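Local coordinates for monoglyceride lipase (Saccharomyces cerevisiae, PDB 4ZWN), which hydrolyses monoacylglycerols, preferably monounsaturated ones, to glycerol and free fatty acids, and also takes part in the breakdown of fatty acid ethyl esters, at residues E90-D95 / E121-K126; L138-H143 / G148-Y153; S303-E308 / N314-D319; Y247-E250 / I254-N257. The protein carries 2 engineered substitutions. All coordinates share one frame; numbering follows the deposited sequence.

In the fold
The four contacts illustrate how an alpha/beta hydrolase packs helices and loops round one central, mostly parallel sheet. Along the chain they come in series: interactions 1, 2, 4, then 3. Interactions 1 and 2, centres about 11 Å apart, lay helices 113-134 and 145-156 against strands 89-94 and 138-143 of that sheet, and touch where E121 OE1 meets Y153 OH. Interaction 3, centred about 17 Å from interaction 2, joins the loop after H302, a presumed charge-relay residue, to helix 310-326; W141 and F305 link the two. Interaction 4, centred about 20 Å from the chain centre and 16 Å from interaction 2, joins peripheral helices 233-248 and 253-257; the others lie on or near the sheet.

Interaction 1: residues E90-D95 / E121-K126; sequences ESFTFD and EHFVEK
F92 meets F123 with the edge of its ring: CE1 of F92 lies 3.7 Å from CD1 of F123, and the two rings lie obliquely, with their planes 38° apart. The CG of F92 stands opposite the main-chain nitrogen, carrying the ring across to the helix, where CZ also touches the aliphatic part of K126, 4.1 Å from its CD; that lysine's ammonium is salt-bridged to E130. The strand then turns T93 away from the helix. In the sheet-helix layering of the alpha/beta hydrolase fold, residues 90-94 of strand 89-94 run roughly antiparallel (156°) to residues 121-126 of helix 113-134, their axes 10.3 Å apart at closest approach. Two residues beyond F92, F94 faces the helix again and makes a face-to-face stack with F123: centroids are 4.2 Å apart and planes 17° from parallel. CD2 of F123 sits over the centre of the F94 ring, and F94 CD2 comes 3.8 Å from F123 CE2. The imidazole of H122 comes edge-on to the opposite face of F123, its CD2 over the ring centre, so this phenylalanine is sandwiched between F94 and its own helix neighbour, while F94 also touches F46 and Y48 of strand 44-51.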
loop_
_atom_site.group_PDB
_atom_site.type_symbol
_atom_site.label_atom_id
_atom_site.label_comp_id
_atom_site.label_asym_id
_atom_site.label_seq_id
_atom_site.Cartn_x
_atom_site.Cartn_y
_atom_site.Cartn_z
ATOM N N GLU A 90 11.231 -10.715 -5.690
ATOM C CA GLU A 90 9.986 -10.907 -6.419
ATOM C C GLU A 90 8.903 -9.991 -5.867
ATOM O O GLU A 90 8.914 -9.645 -4.685
ATOM C CB GLU A 90 9.531 -12.366 -6.336
ATOM C CG GLU A 90 10.464 -13.349 -7.016
ATOM C CD GLU A 90 10.027 -14.791 -6.835
ATOM O OE1 GLU A 90 9.221 -15.061 -5.918
ATOM O OE2 GLU A 90 10.489 -15.652 -7.614
ATOM N N SER A 91 7.967 -9.600 -6.725
ATOM C CA SER A 91 6.828 -8.801 -6.293
ATOM C C SER A 91 5.514 -9.450 -6.697
ATOM O O SER A 91 5.421 -10.109 -7.735
ATOM C CB SER A 91 6.895 -7.387 -6.873
ATOM O OG SER A 91 7.991 -6.658 -6.354
ATOM N N PHE A 92 4.499 -9.260 -5.863
ATOM C CA PHE A 92 3.145 -9.650 -6.204
ATOM C C PHE A 92 2.198 -8.536 -5.800
ATOM O O PHE A 92 2.210 -8.084 -4.655
ATOM C CB PHE A 92 2.747 -10.960 -5.518
ATOM C CG PHE A 92 1.411 -11.496 -5.968
ATOM C CD1 PHE A 92 0.235 -11.047 -5.390
ATOM C CD2 PHE A 92 1.335 -12.448 -6.973
ATOM C CE1 PHE A 92 -0.992 -11.536 -5.805
ATOM C CE2 PHE A 92 0.112 -12.940 -7.392
ATOM C CZ PHE A 92 -1.052 -12.485 -6.808
ATOM N N THR A 93 1.385 -8.089 -6.747
ATOM C CA THR A 93 0.360 -7.103 -6.450
ATOM C C THR A 93 -0.919 -7.456 -7.191
ATOM O O THR A 93 -0.899 -8.188 -8.181
ATOM C CB THR A 93 0.809 -5.674 -6.822
ATOM O OG1 THR A 93 -0.126 -4.726 -6.297
ATOM C CG2 THR A 93 0.902 -5.510 -8.331
ATOM N N PHE A 94 -2.036 -6.943 -6.697
ATOM C CA PHE A 94 -3.320 -7.174 -7.336
ATOM C C PHE A 94 -4.199 -5.948 -7.161
ATOM O O PHE A 94 -4.141 -5.280 -6.129
ATOM C CB PHE A 94 -4.002 -8.418 -6.754
ATOM C CG PHE A 94 -4.381 -8.285 -5.303
ATOM C CD1 PHE A 94 -3.449 -8.510 -4.305
ATOM C CD2 PHE A 94 -5.675 -7.942 -4.940
ATOM C CE1 PHE A 94 -3.795 -8.390 -2.971
ATOM C CE2 PHE A 94 -6.030 -7.821 -3.609
ATOM C CZ PHE A 94 -5.090 -8.045 -2.622
ATOM N N ASP A 95 -4.994 -5.638 -8.179
ATOM C CA ASP A 95 -5.992 -4.589 -8.048
ATOM C C ASP A 95 -7.073 -5.090 -7.098
ATOM O O ASP A 95 -7.736 -6.086 -7.375
ATOM C CB ASP A 95 -6.584 -4.208 -9.410
ATOM C CG ASP A 95 -5.578 -3.507 -10.314
ATOM O OD1 ASP A 95 -4.485 -3.136 -9.834
ATOM O OD2 ASP A 95 -5.889 -3.313 -11.509
ATOM N N GLU A 121 -6.422 -12.339 2.453
ATOM C CA GLU A 121 -6.042 -13.661 2.946
ATOM C C GLU A 121 -5.885 -14.652 1.799
ATOM O O GLU A 121 -5.014 -15.521 1.835
ATOM C CB GLU A 121 -7.071 -14.189 3.952
ATOM C CG GLU A 121 -7.196 -13.377 5.235
ATOM C CD GLU A 121 -6.030 -13.569 6.192
ATOM O OE1 GLU A 121 -5.061 -14.274 5.839
ATOM O OE2 GLU A 121 -6.089 -13.015 7.310
ATOM N N HIS A 122 -6.726 -14.511 0.779
ATOM C CA HIS A 122 -6.667 -15.384 -0.387
ATOM C C HIS A 122 -5.342 -15.266 -1.132
ATOM O O HIS A 122 -4.757 -16.272 -1.533
ATOM C CB HIS A 122 -7.814 -15.080 -1.351
ATOM C CG HIS A 122 -7.683 -15.775 -2.670
ATOM N ND1 HIS A 122 -8.010 -17.102 -2.848
ATOM C CD2 HIS A 122 -7.235 -15.334 -3.870
ATOM C CE1 HIS A 122 -7.782 -17.445 -4.103
ATOM N NE2 HIS A 122 -7.310 -16.391 -4.745
ATOM N N PHE A 123 -4.878 -14.034 -1.321
ATOM C CA PHE A 123 -3.661 -13.787 -2.085
ATOM C C PHE A 123 -2.413 -13.954 -1.233
ATOM O O PHE A 123 -1.323 -14.176 -1.759
ATOM C CB PHE A 123 -3.694 -12.391 -2.704
ATOM C CG PHE A 123 -4.666 -12.263 -3.836
ATOM C CD1 PHE A 123 -4.357 -12.771 -5.090
ATOM C CD2 PHE A 123 -5.891 -11.647 -3.651
ATOM C CE1 PHE A 123 -5.251 -12.663 -6.136
ATOM C CE2 PHE A 123 -6.790 -11.534 -4.693
ATOM C CZ PHE A 123 -6.469 -12.043 -5.938
ATOM N N VAL A 124 -2.575 -13.845 0.080
ATOM C CA VAL A 124 -1.489 -14.153 0.999
ATOM C C VAL A 124 -1.186 -15.644 0.920
ATOM O O VAL A 124 -0.035 -16.046 0.750
ATOM C CB VAL A 124 -1.829 -13.758 2.453
ATOM C CG1 VAL A 124 -0.916 -14.479 3.431
ATOM C CG2 VAL A 124 -1.726 -12.254 2.633
ATOM N N GLU A 125 -2.232 -16.459 1.022
ATOM C CA GLU A 125 -2.081 -17.909 0.980
ATOM C C GLU A 125 -1.575 -18.400 -0.370
ATOM O O GLU A 125 -0.866 -19.403 -0.445
ATOM C CB GLU A 125 -3.406 -18.584 1.317
ATOM C CG GLU A 125 -3.859 -18.340 2.740
ATOM C CD GLU A 125 -5.237 -18.898 3.009
ATOM O OE1 GLU A 125 -5.885 -19.363 2.048
ATOM O OE2 GLU A 125 -5.671 -18.871 4.182
ATOM N N LYS A 126 -1.944 -17.693 -1.434
ATOM C CA LYS A 126 -1.475 -18.020 -2.776
ATOM C C LYS A 126 0.035 -17.845 -2.875
ATOM O O LYS A 126 0.746 -18.732 -3.350
ATOM C CB LYS A 126 -2.174 -17.143 -3.818
ATOM C CG LYS A 126 -1.711 -17.369 -5.253
ATOM C CD LYS A 126 -2.349 -16.353 -6.196
ATOM C CE LYS A 126 -2.336 -16.826 -7.647
ATOM N NZ LYS A 126 -0.966 -16.915 -8.223
#

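Interaction 2: residues L138-H143 / G148-Y153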
loop_
_atom_site.group_PDB
_atom_site.type_symbol
_atom_site.label_atom_id
_atom_site.label_comp_id
_atom_site.label_asym_id
_atom_site.label_seq_id
_atom_site.Cartn_x
_atom_site.Cartn_y
_atom_site.Cartn_z
ATOM N N LEU A 138 8.190 -14.159 2.634
ATOM C CA LEU A 138 7.157 -13.297 2.075
ATOM C C LEU A 138 6.976 -12.047 2.924
ATOM O O LEU A 138 6.611 -12.132 4.098
ATOM C CB LEU A 138 5.829 -14.045 1.965
ATOM C CG LEU A 138 4.662 -13.244 1.387
ATOM C CD1 LEU A 138 4.949 -12.834 -0.052
ATOM C CD2 LEU A 138 3.368 -14.037 1.476
ATOM N N PHE A 139 7.236 -10.889 2.326
ATOM C CA PHE A 139 7.080 -9.613 3.015
ATOM C C PHE A 139 5.816 -8.903 2.545
ATOM O O PHE A 139 5.326 -9.158 1.444
ATOM C CB PHE A 139 8.306 -8.723 2.787
ATOM C CG PHE A 139 9.571 -9.263 3.397
ATOM C CD1 PHE A 139 10.387 -10.128 2.684
ATOM C CD2 PHE A 139 9.946 -8.903 4.679
ATOM C CE1 PHE A 139 11.550 -10.627 3.241
ATOM C CE2 PHE A 139 11.107 -9.399 5.243
ATOM C CZ PHE A 139 11.911 -10.261 4.522
ATOM N N MET A 140 5.291 -8.014 3.383
ATOM C CA MET A 140 4.069 -7.290 3.059
ATOM C C MET A 140 4.305 -5.780 3.045
ATOM O O MET A 140 4.833 -5.211 4.000
ATOM C CB MET A 140 2.955 -7.651 4.049
ATOM C CG MET A 140 1.629 -6.947 3.785
ATOM S SD MET A 140 0.291 -7.539 4.843
ATOM C CE MET A 140 0.102 -9.216 4.247
ATOM N N TRP A 141 3.904 -5.144 1.950
ATOM C CA TRP A 141 4.100 -3.713 1.740
ATOM C C TRP A 141 2.768 -3.056 1.408
ATOM O O TRP A 141 1.942 -3.638 0.709
ATOM C CB TRP A 141 5.110 -3.479 0.615
ATOM C CG TRP A 141 5.327 -2.045 0.209
ATOM C CD1 TRP A 141 6.336 -1.224 0.621
ATOM C CD2 TRP A 141 4.542 -1.279 -0.717
ATOM N NE1 TRP A 141 6.222 0.007 0.022
ATOM C CE2 TRP A 141 5.129 0.000 -0.804
ATOM C CE3 TRP A 141 3.396 -1.548 -1.474
ATOM C CZ2 TRP A 141 4.611 1.008 -1.619
ATOM C CZ3 TRP A 141 2.882 -0.543 -2.284
ATOM C CH2 TRP A 141 3.490 0.718 -2.349
ATOM N N GLY A 142 2.558 -1.845 1.907
ATOM C CA GLY A 142 1.330 -1.126 1.633
ATOM C C GLY A 142 1.530 0.374 1.634
ATOM O O GLY A 142 2.300 0.901 2.436
ATOM N N HIS A 143 0.842 1.066 0.729
ATOM C CA HIS A 143 0.907 2.520 0.683
ATOM C C HIS A 143 -0.430 3.156 1.047
ATOM O O HIS A 143 -1.479 2.726 0.571
ATOM C CB HIS A 143 1.343 3.005 -0.698
ATOM C CG HIS A 143 1.237 4.488 -0.865
ATOM N ND1 HIS A 143 2.048 5.372 -0.185
ATOM C CD2 HIS A 143 0.398 5.244 -1.612
ATOM C CE1 HIS A 143 1.723 6.608 -0.516
ATOM N NE2 HIS A 143 0.723 6.558 -1.380
ATOM N N GLY A 148 -2.437 1.192 5.802
ATOM C CA GLY A 148 -3.346 0.959 6.911
ATOM C C GLY A 148 -3.778 -0.494 6.974
ATOM O O GLY A 148 -3.912 -1.072 8.054
ATOM N N ILE A 149 -3.996 -1.083 5.804
ATOM C CA ILE A 149 -4.353 -2.492 5.701
ATOM C C ILE A 149 -3.184 -3.364 6.140
ATOM O O ILE A 149 -3.359 -4.330 6.886
ATOM C CB ILE A 149 -4.772 -2.854 4.261
ATOM C CG1 ILE A 149 -6.050 -2.103 3.880
ATOM C CG2 ILE A 149 -4.972 -4.358 4.116
ATOM C CD1 ILE A 149 -6.391 -2.182 2.410
ATOM N N CYS A 150 -1.989 -3.000 5.684
ATOM C CA CYS A 150 -0.773 -3.742 6.000
ATOM C C CYS A 150 -0.487 -3.798 7.500
ATOM O O CYS A 150 -0.219 -4.868 8.046
ATOM C CB CYS A 150 0.421 -3.127 5.275
ATOM S SG CYS A 150 2.001 -3.861 5.731
ATOM N N LEU A 151 -0.535 -2.645 8.159
ATOM C CA LEU A 151 -0.257 -2.583 9.590
ATOM C C LEU A 151 -1.338 -3.295 10.396
ATOM O O LEU A 151 -1.057 -3.882 11.441
ATOM C CB LEU A 151 -0.123 -1.131 10.052
ATOM C CG LEU A 151 1.050 -0.356 9.449
ATOM C CD1 LEU A 151 1.099 1.056 10.008
ATOM C CD2 LEU A 151 2.365 -1.083 9.701
ATOM N N ASN A 152 -2.574 -3.249 9.905
ATOM C CA ASN A 152 -3.668 -3.944 10.572
ATOM C C ASN A 152 -3.581 -5.457 10.397
ATOM O O ASN A 152 -3.903 -6.207 11.318
ATOM C CB ASN A 152 -5.019 -3.435 10.068
ATOM C CG ASN A 152 -5.513 -2.226 10.844
ATOM O OD1 ASN A 152 -5.992 -2.354 11.971
ATOM N ND2 ASN A 152 -5.399 -1.048 10.246
ATOM N N TYR A 153 -3.141 -5.904 9.221
ATOM C CA TYR A 153 -2.974 -7.333 8.980
ATOM C C TYR A 153 -1.983 -7.917 9.977
ATOM O O TYR A 153 -2.147 -9.046 10.437
ATOM C CB TYR A 153 -2.508 -7.611 7.548
ATOM C CG TYR A 153 -2.531 -9.086 7.198
ATOM C CD1 TYR A 153 -3.677 -9.677 6.675
ATOM C CD2 TYR A 153 -1.416 -9.891 7.409
ATOM C CE1 TYR A 153 -3.707 -11.029 6.361
ATOM C CE2 TYR A 153 -1.437 -11.241 7.100
ATOM C CZ TYR A 153 -2.583 -11.805 6.578
ATOM O OH TYR A 153 -2.606 -13.147 6.272
#
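The strand and helix on the two sides of the nucleophile elbow, the GXSXG turn that carries the presumed nucleophile S144, pack together through M140 and G142 on strand 138-143 and C150 and Y153 on helix 145-156. At G142, the first glycine of the motif, the backbones draw close, its CA 5.5 Å from CA of C150. A CB on this glycine would point at the helix and crowd CB of C150, so the lack of a side chain suits the tight return of the chain. SG of C150 settles against M140, 3.6 Å from its carbonyl O and 3.7 Å from its CG. Strand and helix open the beta-alpha-beta unit completed by strand 165-169, whose Y166 touches both M140 and C150. Further from the elbow, the methionine chain runs extended until its last torsion bends (chi3 -67°), laying CE over one face of the Y153 ring, 4.0 Å from the centroid and nearest to CD2 at 3.6 Å. This CH-pi contact is joined by a Met-aromatic one, with SD lying obliquely to the ring, 4.6 Å from its centroid. Beyond M140, the tyrosine hydroxyl is hydrogen-bonded to E121 of helix 113-134.

Interaction 3: residues S303-E308 / N314-D319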
loop_
_atom_site.group_PDB
_atom_site.type_symbol
_atom_site.label_atom_id
_atom_site.label_comp_id
_atom_site.label_asym_id
_atom_site.label_seq_id
_atom_site.Cartn_x
_atom_site.Cartn_y
_atom_site.Cartn_z
ATOM N N SER A 303 3.298 10.091 -2.118
ATOM C CA SER A 303 3.576 8.867 -2.874
ATOM C C SER A 303 5.081 8.727 -3.096
ATOM O O SER A 303 5.570 8.921 -4.209
ATOM C CB SER A 303 2.854 8.855 -4.224
ATOM O OG SER A 303 1.449 8.855 -4.053
ATOM N N ILE A 304 5.805 8.371 -2.040
ATOM C CA ILE A 304 7.266 8.344 -2.079
ATOM C C ILE A 304 7.834 7.141 -2.833
ATOM O O ILE A 304 8.968 7.179 -3.309
ATOM C CB ILE A 304 7.854 8.354 -0.654
ATOM C CG1 ILE A 304 7.315 7.174 0.159
ATOM C CG2 ILE A 304 7.540 9.670 0.039
ATOM C CD1 ILE A 304 7.874 7.090 1.567
ATOM N N PHE A 305 7.045 6.079 -2.942
ATOM C CA PHE A 305 7.503 4.846 -3.575
ATOM C C PHE A 305 7.084 4.726 -5.034
ATOM O O PHE A 305 7.409 3.738 -5.692
ATOM C CB PHE A 305 6.973 3.626 -2.816
ATOM C CG PHE A 305 7.845 3.185 -1.681
ATOM C CD1 PHE A 305 9.005 2.471 -1.923
ATOM C CD2 PHE A 305 7.490 3.459 -0.370
ATOM C CE1 PHE A 305 9.808 2.055 -0.880
ATOM C CE2 PHE A 305 8.285 3.042 0.676
ATOM C CZ PHE A 305 9.446 2.335 0.418
ATOM N N SER A 306 6.353 5.711 -5.543
ATOM C CA SER A 306 5.762 5.559 -6.866
ATOM C C SER A 306 5.818 6.814 -7.729
ATOM O O SER A 306 6.204 6.745 -8.897
ATOM C CB SER A 306 4.307 5.103 -6.729
ATOM O OG SER A 306 3.542 6.057 -6.014
ATOM N N LEU A 307 5.439 7.956 -7.163
ATOM C CA LEU A 307 5.223 9.149 -7.977
ATOM C C LEU A 307 6.136 10.326 -7.630
ATOM O O LEU A 307 6.014 11.399 -8.213
ATOM C CB LEU A 307 3.757 9.578 -7.865
ATOM C CG LEU A 307 2.761 8.500 -8.310
ATOM C CD1 LEU A 307 1.324 8.921 -8.040
ATOM C CD2 LEU A 307 2.959 8.153 -9.785
ATOM N N GLU A 308 7.060 10.127 -6.698
ATOM C CA GLU A 308 7.959 11.208 -6.301
ATOM C C GLU A 308 9.171 11.332 -7.219
ATOM O O GLU A 308 9.319 10.577 -8.180
ATOM C CB GLU A 308 8.422 11.018 -4.854
ATOM C CG GLU A 308 7.583 11.770 -3.831
ATOM C CD GLU A 308 7.750 13.281 -3.924
ATOM O OE1 GLU A 308 8.668 13.745 -4.633
ATOM O OE2 GLU A 308 6.965 14.008 -3.281
ATOM N N ASN A 314 14.955 7.123 -4.892
ATOM C CA ASN A 314 16.211 6.416 -4.684
ATOM C C ASN A 314 16.551 6.289 -3.206
ATOM O O ASN A 314 16.902 5.208 -2.738
ATOM C CB ASN A 314 17.352 7.114 -5.429
ATOM C CG ASN A 314 17.229 6.979 -6.934
ATOM O OD1 ASN A 314 16.646 6.017 -7.437
ATOM N ND2 ASN A 314 17.775 7.946 -7.662
ATOM N N THR A 315 16.432 7.395 -2.478
ATOM C CA THR A 315 16.687 7.408 -1.040
ATOM C C THR A 315 15.720 6.482 -0.309
ATOM O O THR A 315 16.113 5.710 0.570
ATOM C CB THR A 315 16.556 8.830 -0.459
ATOM O OG1 THR A 315 17.412 9.728 -1.178
ATOM C CG2 THR A 315 16.925 8.843 1.018
ATOM N N VAL A 316 14.450 6.565 -0.691
ATOM C CA VAL A 316 13.402 5.782 -0.051
ATOM C C VAL A 316 13.534 4.292 -0.367
ATOM O O VAL A 316 13.461 3.454 0.534
ATOM C CB VAL A 316 12.006 6.293 -0.470
ATOM C CG1 VAL A 316 10.935 5.310 -0.076
ATOM C CG2 VAL A 316 11.733 7.653 0.164
ATOM N N PHE A 317 13.751 3.961 -1.637
ATOM C CA PHE A 317 13.864 2.561 -2.042
ATOM C C PHE A 317 15.121 1.891 -1.496
ATOM O O PHE A 317 15.093 0.714 -1.131
ATOM C CB PHE A 317 13.845 2.422 -3.564
ATOM C CG PHE A 317 14.176 1.034 -4.038
ATOM C CD1 PHE A 317 13.241 0.018 -3.944
ATOM C CD2 PHE A 317 15.429 0.741 -4.555
ATOM C CE1 PHE A 317 13.545 -1.264 -4.370
ATOM C CE2 PHE A 317 15.738 -0.539 -4.977
ATOM C CZ PHE A 317 14.794 -1.542 -4.884
ATOM N N ASN A 318 16.226 2.629 -1.459
ATOM C CA ASN A 318 17.472 2.075 -0.940
ATOM C C ASN A 318 17.347 1.674 0.520
ATOM O O ASN A 318 17.923 0.671 0.944
ATOM C CB ASN A 318 18.624 3.066 -1.111
ATOM C CG ASN A 318 19.105 3.152 -2.542
ATOM O OD1 ASN A 318 18.817 2.273 -3.357
ATOM N ND2 ASN A 318 19.844 4.211 -2.857
ATOM N N ASP A 319 16.592 2.449 1.289
ATOM C CA ASP A 319 16.382 2.112 2.690
ATOM C C ASP A 319 15.563 0.831 2.798
ATOM O O ASP A 319 15.833 -0.018 3.646
ATOM C CB ASP A 319 15.699 3.261 3.434
ATOM C CG ASP A 319 16.635 4.428 3.688
ATOM O OD1 ASP A 319 17.866 4.232 3.593
ATOM O OD2 ASP A 319 16.145 5.538 3.987
#
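F305 presents one face of its ring to V316, and CG1 of the valine stands over it in a CH-pi contact, 3.5 Å from the centroid and 16° off the ring normal. The methyl is displaced toward the rim at the far end of the ring, where CZ and CE1 of F305 are its nearest atoms. V316 places CG1 anti to its backbone N (chi1 167°), a position from which the same methyl also meets CD1 of I304 at 3.9 Å; CG2 turns to the isoleucine, 4.0 Å from I304 CB. The I304 and V316 side chains cross at about a right angle, F305 and V316 at a slant, and the one CG1 methyl touches both isoleucine tip and aromatic face. The loop bearing I304 and F305 directly follows the presumed charge-relay histidine, H302, and leads into helix 310-326, the last helix of this alpha/beta hydrolase. Next along the helix, CA of F317 lies obliquely to the F305 ring, 4.2 Å from CE1. Replacing F305 by an alanine would probably open a gap beside V316 CG1 and deprive W141 of the ring it meets edge-to-face. Around the same cluster, L80 of helix 78-86 touches both F305 and F317.

Interaction 4: residues Y247-E250 / I254-N257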
loop_
_atom_site.group_PDB
_atom_site.type_symbol
_atom_site.label_atom_id
_atom_site.label_comp_id
_atom_site.label_asym_id
_atom_site.label_seq_id
_atom_site.Cartn_x
_atom_site.Cartn_y
_atom_site.Cartn_z
ATOM N N TYR A 247 -4.728 4.629 15.650
ATOM C CA TYR A 247 -4.288 5.885 16.250
ATOM C C TYR A 247 -4.789 6.043 17.679
ATOM O O TYR A 247 -4.069 6.528 18.551
ATOM C CB TYR A 247 -4.750 7.078 15.414
ATOM C CG TYR A 247 -4.252 8.395 15.954
ATOM C CD1 TYR A 247 -2.907 8.738 15.860
ATOM C CD2 TYR A 247 -5.118 9.295 16.563
ATOM C CE1 TYR A 247 -2.440 9.938 16.353
ATOM C CE2 TYR A 247 -4.658 10.501 17.061
ATOM C CZ TYR A 247 -3.319 10.815 16.953
ATOM O OH TYR A 247 -2.851 12.009 17.447
ATOM N N LYS A 248 -6.031 5.641 17.910
ATOM C CA LYS A 248 -6.602 5.695 19.244
ATOM C C LYS A 248 -5.976 4.622 20.130
ATOM O O LYS A 248 -5.690 4.865 21.302
ATOM C CB LYS A 248 -8.123 5.537 19.185
ATOM C CG LYS A 248 -8.721 4.846 20.398
ATOM C CD LYS A 248 -10.221 5.069 20.487
ATOM C CE LYS A 248 -10.536 6.466 21.000
ATOM N NZ LYS A 248 -10.015 6.668 22.380
ATOM N N ASN A 249 -5.746 3.444 19.551
ATOM C CA ASN A 249 -5.136 2.318 20.260
ATOM C C ASN A 249 -5.839 2.024 21.581
ATOM O O ASN A 249 -5.208 1.976 22.639
ATOM C CB ASN A 249 -3.647 2.575 20.508
ATOM C CG ASN A 249 -2.898 1.316 20.913
ATOM O OD1 ASN A 249 -3.297 0.205 20.561
ATOM N ND2 ASN A 249 -1.811 1.485 21.659
ATOM N N GLU A 250 -7.150 1.835 21.504
ATOM C CA GLU A 250 -7.974 1.618 22.683
ATOM C C GLU A 250 -7.646 0.284 23.346
ATOM O O GLU A 250 -7.598 -0.755 22.684
ATOM C CB GLU A 250 -9.457 1.683 22.305
ATOM C CG GLU A 250 -10.409 1.693 23.488
ATOM C CD GLU A 250 -11.853 1.896 23.067
ATOM O OE1 GLU A 250 -12.124 1.909 21.846
ATOM O OE2 GLU A 250 -12.717 2.046 23.957
ATOM N N ILE A 254 -2.775 -2.558 19.878
ATOM C CA ILE A 254 -1.545 -2.822 19.151
ATOM C C ILE A 254 -0.607 -3.717 19.955
ATOM O O ILE A 254 -0.125 -4.727 19.446
ATOM C CB ILE A 254 -0.826 -1.510 18.780
ATOM C CG1 ILE A 254 -1.740 -0.649 17.902
ATOM C CG2 ILE A 254 0.489 -1.806 18.071
ATOM C CD1 ILE A 254 -1.137 0.666 17.477
ATOM N N GLN A 255 -0.367 -3.354 21.214
ATOM C CA GLN A 255 0.531 -4.122 22.072
ATOM C C GLN A 255 0.083 -5.574 22.231
ATOM O O GLN A 255 0.909 -6.478 22.321
ATOM C CB GLN A 255 0.645 -3.476 23.457
ATOM C CG GLN A 255 1.354 -2.134 23.480
ATOM C CD GLN A 255 0.414 -0.971 23.257
ATOM O OE1 GLN A 255 -0.677 -1.134 22.709
ATOM N NE2 GLN A 255 0.831 0.215 23.686
ATOM N N LYS A 256 -1.228 -5.790 22.259
ATOM C CA LYS A 256 -1.776 -7.116 22.530
ATOM C C LYS A 256 -1.849 -8.013 21.299
ATOM O O LYS A 256 -1.697 -9.228 21.408
ATOM C CB LYS A 256 -3.173 -6.993 23.145
ATOM C CG LYS A 256 -3.198 -6.400 24.543
ATOM C CD LYS A 256 -4.627 -6.299 25.056
ATOM C CE LYS A 256 -4.691 -5.580 26.393
ATOM N NZ LYS A 256 -6.092 -5.477 26.879
ATOM N N ASN A 257 -2.081 -7.425 20.131
ATOM C CA ASN A 257 -2.381 -8.224 18.946
ATOM C C ASN A 257 -1.301 -8.221 17.865
ATOM O O ASN A 257 -1.317 -9.068 16.970
ATOM C CB ASN A 257 -3.705 -7.759 18.340
ATOM C CG ASN A 257 -4.869 -7.938 19.288
ATOM O OD1 ASN A 257 -5.469 -9.010 19.355
ATOM N ND2 ASN A 257 -5.193 -6.888 20.035
#
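N249 offers both ends of its side-chain amide to the helix that follows. Its OD1 accepts from the backbone N of I254 at 2.9 Å, a nearly straight bond (172° at the hydrogen) with the donor in the carbonyl plane. Its ND2 donates to OE1 of Q255, 3.0 Å away and again close to straight, at 165°. The glutamine oxygen lies near the plane of the asparagine amide, and the two amide groups are almost coplanar, 11° apart, so the pair meets flat rather than face to face. At the glutamine end the geometry is more bent: the asparagine nitrogen approaches OE1 well off the line of the C=O bond. Helix 233-248 ends just before N249, which has positive phi, and the short helix 253-257 begins a few residues later; the asparagine thus ties a helix-to-helix turn at the periphery of the alpha/beta hydrolase domain, satisfying an amide N-H in the first turn of the new helix. The first torsion of N249 swings the amide away from its own main-chain nitrogen and out toward that turn. Q255 reaches back to it through a bend in its chain. I254 adds an apolar flank, its CG1 lying beside N249 OD1 while the residue also touches F283 of helix 277-286. A leucine in place of N249 would probably leave the I254 amide and Q255 OE1 without these partners and set the glutamine end free to turn. Before the bend, the carbonyl O of Y247 accepts from NZ of K282, a residue that the N249 side chain also touches.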